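Local structure of pirin family protein (Acinetobacter baumannii, 6D0P) at residues Phe69-Val80 with Leu122-Leu132. The protein is a metal-dependent cupin of the pirin family, probably a quercetin 2,3-dioxygenase that opens the flavonol ring with oxygen at a single bound iron. Sequence-based numbering, arbitrary orientation. Where two conformers were deposited one is given.
Sequences FETVTIAYQGEV and LFEMVQLWVNL
Phe69 sets its CE2 over one face of the Trp129 indole, offset toward the rim and 3.4 Å from CD2 of Trp129, where strand 69-75 runs antiparallel to strand 122-131 in the N-terminal cupin domain; the two rings are oblique, their planes at 31°. Glu70 and Val130 exchange backbone hydrogen bonds; the Glu70 carboxylate goes on to Trp99 and Thr101. Thr71 sets CG2 over the five-membered ring of Trp129, a CH-pi contact of 4.0 Å to its centroid. Val72 packs on the other face of the sheet against Leu128 and Val130. At Thr73 the metal site comes close: OG1 accepts from NE2 of Gln127 at 3.1 Å, a bent bond, while Trp129 NE1 donates to OE1 of Gln127. The amide is thus held at both ends, and its NE2 also reaches Glu110, a ligand of the manganese. Beyond Ala75 a classic beta bulge shifts the register, and Glu124 O takes the N-H groups of both Tyr76 and Gln77. Gln77 NE2 donates almost straight (171°) to Glu124 OE1 at 3.0 Å, in its own amide plane but from above the carboxylate plane, while Glu124 OE2 turns to Tyr46 and Lys247. Past Gly78, Val80 CG2 touches the Phe123 ring at its edge, 3.6 Å from CZ.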
loop_
_atom_site.group_PDB
_atom_site.type_symbol
_atom_site.label_atom_id
_atom_site.label_comp_id
_atom_site.label_asym_id
_atom_site.label_seq_id
_atom_site.Cartn_x
_atom_site.Cartn_y
_atom_site.Cartn_z
ATOM N N PHE A 69 4.280 -8.604 -9.161
ATOM C CA PHE A 69 3.942 -8.201 -7.809
ATOM C C PHE A 69 2.481 -7.767 -7.765
ATOM O O PHE A 69 1.727 -7.959 -8.743
ATOM C CB PHE A 69 4.913 -7.099 -7.352
ATOM C CG PHE A 69 4.862 -5.875 -8.211
ATOM C CD1 PHE A 69 5.551 -5.822 -9.410
ATOM C CD2 PHE A 69 4.120 -4.778 -7.825
ATOM C CE1 PHE A 69 5.497 -4.689 -10.206
ATOM C CE2 PHE A 69 4.064 -3.648 -8.628
ATOM C CZ PHE A 69 4.741 -3.612 -9.816
ATOM N N GLU A 70 2.076 -7.241 -6.614
ATOM C CA GLU A 70 0.709 -6.802 -6.404
ATOM C C GLU A 70 0.680 -5.310 -6.079
ATOM O O GLU A 70 1.628 -4.797 -5.480
ATOM C CB GLU A 70 0.070 -7.550 -5.239
ATOM C CG GLU A 70 0.237 -9.046 -5.313
ATOM C CD GLU A 70 -0.603 -9.807 -4.304
ATOM O OE1 GLU A 70 -0.292 -9.728 -3.087
ATOM O OE2 GLU A 70 -1.589 -10.432 -4.730
ATOM N N THR A 71 -0.389 -4.620 -6.494
ATOM C CA THR A 71 -0.585 -3.214 -6.123
ATOM C C THR A 71 -1.860 -3.134 -5.304
ATOM O O THR A 71 -2.903 -3.735 -5.659
ATOM C CB THR A 71 -0.616 -2.235 -7.315
ATOM O OG1 THR A 71 -1.778 -2.487 -8.110
ATOM C CG2 THR A 71 0.618 -2.348 -8.182
ATOM N N VAL A 72 -1.774 -2.439 -4.185
ATOM C CA VAL A 72 -2.904 -2.281 -3.303
ATOM C C VAL A 72 -3.255 -0.802 -3.279
ATOM O O VAL A 72 -2.415 0.022 -2.883
ATOM C CB VAL A 72 -2.604 -2.798 -1.892
ATOM C CG1 VAL A 72 -3.834 -2.709 -1.003
ATOM C CG2 VAL A 72 -2.045 -4.216 -1.921
ATOM N N THR A 73 -4.468 -0.467 -3.698
ATOM C CA THR A 73 -4.904 0.921 -3.708
ATOM C C THR A 73 -5.983 1.088 -2.636
ATOM O O THR A 73 -6.994 0.360 -2.638
ATOM C CB THR A 73 -5.389 1.325 -5.106
ATOM O OG1 THR A 73 -4.333 1.071 -6.037
ATOM C CG2 THR A 73 -5.791 2.778 -5.200
ATOM N N ILE A 74 -5.754 2.025 -1.733
ATOM C CA ILE A 74 -6.630 2.284 -0.605
ATOM C C ILE A 74 -7.144 3.716 -0.744
ATOM O O ILE A 74 -6.359 4.649 -0.660
ATOM C CB ILE A 74 -5.850 2.088 0.713
ATOM C CG1 ILE A 74 -5.167 0.718 0.800
ATOM C CG2 ILE A 74 -6.735 2.360 1.931
ATOM C CD1 ILE A 74 -4.203 0.602 1.989
ATOM N N ALA A 75 -8.450 3.897 -0.967
ATOM C CA ALA A 75 -9.016 5.238 -1.177
ATOM C C ALA A 75 -9.469 5.819 0.171
ATOM O O ALA A 75 -10.293 5.215 0.839
ATOM C CB ALA A 75 -10.179 5.168 -2.148
ATOM N N TYR A 76 -8.967 6.997 0.535
ATOM C CA TYR A 76 -9.365 7.670 1.792
ATOM C C TYR A 76 -10.346 8.820 1.506
ATOM O O TYR A 76 -11.324 9.011 2.239
ATOM C CB TYR A 76 -8.132 8.142 2.567
ATOM C CG TYR A 76 -7.306 7.016 3.145
ATOM C CD1 TYR A 76 -7.848 6.140 4.076
ATOM C CD2 TYR A 76 -5.986 6.834 2.792
ATOM C CE1 TYR A 76 -7.103 5.100 4.617
ATOM C CE2 TYR A 76 -5.228 5.801 3.322
ATOM C CZ TYR A 76 -5.778 4.945 4.253
ATOM O OH TYR A 76 -5.026 3.929 4.767
ATOM N N GLN A 77 -10.064 9.614 0.482
ATOM C CA GLN A 77 -10.944 10.714 0.078
ATOM C C GLN A 77 -10.959 10.715 -1.447
ATOM O O GLN A 77 -9.916 10.542 -2.087
ATOM C CB GLN A 77 -10.482 12.073 0.603
ATOM C CG GLN A 77 -10.409 12.171 2.121
ATOM C CD GLN A 77 -10.202 13.588 2.599
ATOM O OE1 GLN A 77 -11.073 14.450 2.447
ATOM N NE2 GLN A 77 -9.052 13.840 3.198
ATOM N N GLY A 78 -12.132 10.879 -2.024
ATOM C CA GLY A 78 -12.216 10.774 -3.479
ATOM C C GLY A 78 -12.294 9.319 -3.931
ATOM O O GLY A 78 -12.437 8.401 -3.103
ATOM N N GLU A 79 -12.173 9.091 -5.244
ATOM C CA GLU A 79 -12.405 7.769 -5.827
ATOM C C GLU A 79 -11.476 7.552 -7.018
ATOM O O GLU A 79 -11.178 8.496 -7.725
ATOM C CB GLU A 79 -13.820 7.636 -6.393
ATOM C CG GLU A 79 -14.950 7.960 -5.441
ATOM C CD GLU A 79 -16.341 7.632 -5.985
ATOM O OE1 GLU A 79 -16.510 7.545 -7.254
ATOM O OE2 GLU A 79 -17.284 7.482 -5.138
ATOM N N VAL A 80 -11.090 6.293 -7.253
ATOM C CA VAL A 80 -10.214 5.927 -8.358
ATOM C C VAL A 80 -10.906 4.870 -9.219
ATOM O O VAL A 80 -11.421 3.877 -8.694
ATOM C CB VAL A 80 -8.861 5.415 -7.830
ATOM C CG1 VAL A 80 -7.979 4.817 -8.923
ATOM C CG2 VAL A 80 -8.108 6.498 -7.079
ATOM N N LEU A 122 -11.226 17.054 -2.105
ATOM C CA LEU A 122 -9.943 16.521 -1.671
ATOM C C LEU A 122 -9.813 15.066 -2.119
ATOM O O LEU A 122 -10.748 14.276 -2.049
ATOM C CB LEU A 122 -9.807 16.608 -0.145
ATOM C CG LEU A 122 -9.776 18.013 0.452
ATOM C CD1 LEU A 122 -9.832 17.961 1.973
ATOM C CD2 LEU A 122 -8.546 18.773 -0.017
ATOM N N PHE A 123 -8.616 14.744 -2.549
ATOM C CA PHE A 123 -8.255 13.426 -2.977
ATOM C C PHE A 123 -7.180 12.925 -2.017
ATOM O O PHE A 123 -6.215 13.640 -1.765
ATOM C CB PHE A 123 -7.735 13.471 -4.416
ATOM C CG PHE A 123 -7.370 12.133 -4.998
ATOM C CD1 PHE A 123 -8.353 11.281 -5.487
ATOM C CD2 PHE A 123 -6.050 11.731 -5.076
ATOM C CE1 PHE A 123 -8.026 10.058 -6.047
ATOM C CE2 PHE A 123 -5.721 10.509 -5.638
ATOM C CZ PHE A 123 -6.706 9.669 -6.117
ATOM N N GLU A 124 -7.333 11.722 -1.492
ATOM C CA GLU A 124 -6.346 11.170 -0.575
ATOM C C GLU A 124 -6.348 9.657 -0.759
ATOM O O GLU A 124 -7.412 9.038 -0.717
ATOM C CB GLU A 124 -6.675 11.552 0.874
ATOM C CG GLU A 124 -5.653 11.034 1.891
ATOM C CD GLU A 124 -6.037 11.258 3.350
ATOM O OE1 GLU A 124 -7.251 11.501 3.606
ATOM O OE2 GLU A 124 -5.121 11.167 4.233
HETATM N N MSE A 125 -5.173 9.077 -0.981
HETATM C CA MSE A 125 -5.076 7.634 -1.167
HETATM C C MSE A 125 -3.700 7.150 -0.867
HETATM O O MSE A 125 -2.785 7.941 -0.726
HETATM C CB MSE A 125 -5.494 7.222 -2.593
HETATM C CG MSE A 125 -4.543 7.652 -3.696
HETATM SE SE MSE A 125 -4.657 6.444 -5.278
HETATM C CE MSE A 125 -2.811 5.816 -5.048
ATOM N N VAL A 126 -3.578 5.836 -0.725
ATOM C CA VAL A 126 -2.294 5.151 -0.571
ATOM C C VAL A 126 -2.211 4.062 -1.648
ATOM O O VAL A 126 -3.240 3.361 -1.925
ATOM C CB VAL A 126 -2.124 4.523 0.829
ATOM C CG1 VAL A 126 -1.073 3.416 0.834
ATOM C CG2 VAL A 126 -1.781 5.583 1.863
ATOM N N GLN A 127 -1.058 3.965 -2.298
ATOM C CA GLN A 127 -0.765 2.815 -3.157
ATOM C C GLN A 127 0.466 2.098 -2.585
ATOM O O GLN A 127 1.533 2.704 -2.364
ATOM C CB GLN A 127 -0.588 3.136 -4.648
ATOM C CG GLN A 127 -0.351 1.850 -5.464
ATOM C CD GLN A 127 -0.520 1.974 -6.963
ATOM O OE1 GLN A 127 0.458 1.886 -7.722
ATOM N NE2 GLN A 127 -1.764 2.191 -7.401
ATOM N N LEU A 128 0.270 0.817 -2.293
ATOM C CA LEU A 128 1.273 -0.052 -1.731
ATOM C C LEU A 128 1.583 -1.182 -2.717
ATOM O O LEU A 128 0.659 -1.851 -3.219
ATOM C CB LEU A 128 0.707 -0.627 -0.426
ATOM C CG LEU A 128 1.513 -1.745 0.237
ATOM C CD1 LEU A 128 2.767 -1.189 0.869
ATOM C CD2 LEU A 128 0.692 -2.449 1.304
ATOM N N TRP A 129 2.847 -1.400 -3.015
ATOM C CA TRP A 129 3.247 -2.531 -3.818
ATOM C C TRP A 129 3.724 -3.639 -2.869
ATOM O O TRP A 129 4.532 -3.362 -1.983
ATOM C CB TRP A 129 4.363 -2.153 -4.768
ATOM C CG TRP A 129 4.002 -1.195 -5.857
ATOM C CD1 TRP A 129 2.866 -0.444 -5.999
ATOM C CD2 TRP A 129 4.872 -0.815 -6.933
ATOM N NE1 TRP A 129 2.949 0.315 -7.133
ATOM C CE2 TRP A 129 4.167 0.113 -7.726
ATOM C CE3 TRP A 129 6.144 -1.232 -7.343
ATOM C CZ2 TRP A 129 4.724 0.664 -8.878
ATOM C CZ3 TRP A 129 6.689 -0.697 -8.490
ATOM C CH2 TRP A 129 5.994 0.254 -9.234
ATOM N N VAL A 130 3.244 -4.842 -3.087
ATOM C CA VAL A 130 3.592 -6.022 -2.312
ATOM C C VAL A 130 4.234 -7.045 -3.247
ATOM O O VAL A 130 3.664 -7.409 -4.304
ATOM C CB VAL A 130 2.364 -6.627 -1.621
ATOM C CG1 VAL A 130 2.732 -7.827 -0.762
ATOM C CG2 VAL A 130 1.624 -5.585 -0.791
ATOM N N ASN A 131 5.364 -7.579 -2.822
ATOM C CA ASN A 131 6.087 -8.530 -3.630
ATOM C C ASN A 131 5.443 -9.913 -3.525
ATOM O O ASN A 131 4.742 -10.223 -2.583
ATOM C CB ASN A 131 7.565 -8.595 -3.232
ATOM C CG ASN A 131 8.485 -8.995 -4.374
ATOM O OD1 ASN A 131 8.026 -9.289 -5.487
ATOM N ND2 ASN A 131 9.798 -8.958 -4.123
ATOM N N LEU A 132 5.671 -10.709 -4.550
ATOM C CA LEU A 132 5.252 -12.107 -4.582
ATOM C C LEU A 132 6.457 -13.048 -4.440
ATOM O O LEU A 132 7.556 -12.769 -4.948
ATOM C CB LEU A 132 4.557 -12.362 -5.921
ATOM C CG LEU A 132 3.193 -11.688 -6.097
ATOM C CD1 LEU A 132 2.730 -11.749 -7.542
ATOM C CD2 LEU A 132 2.178 -12.323 -5.174
#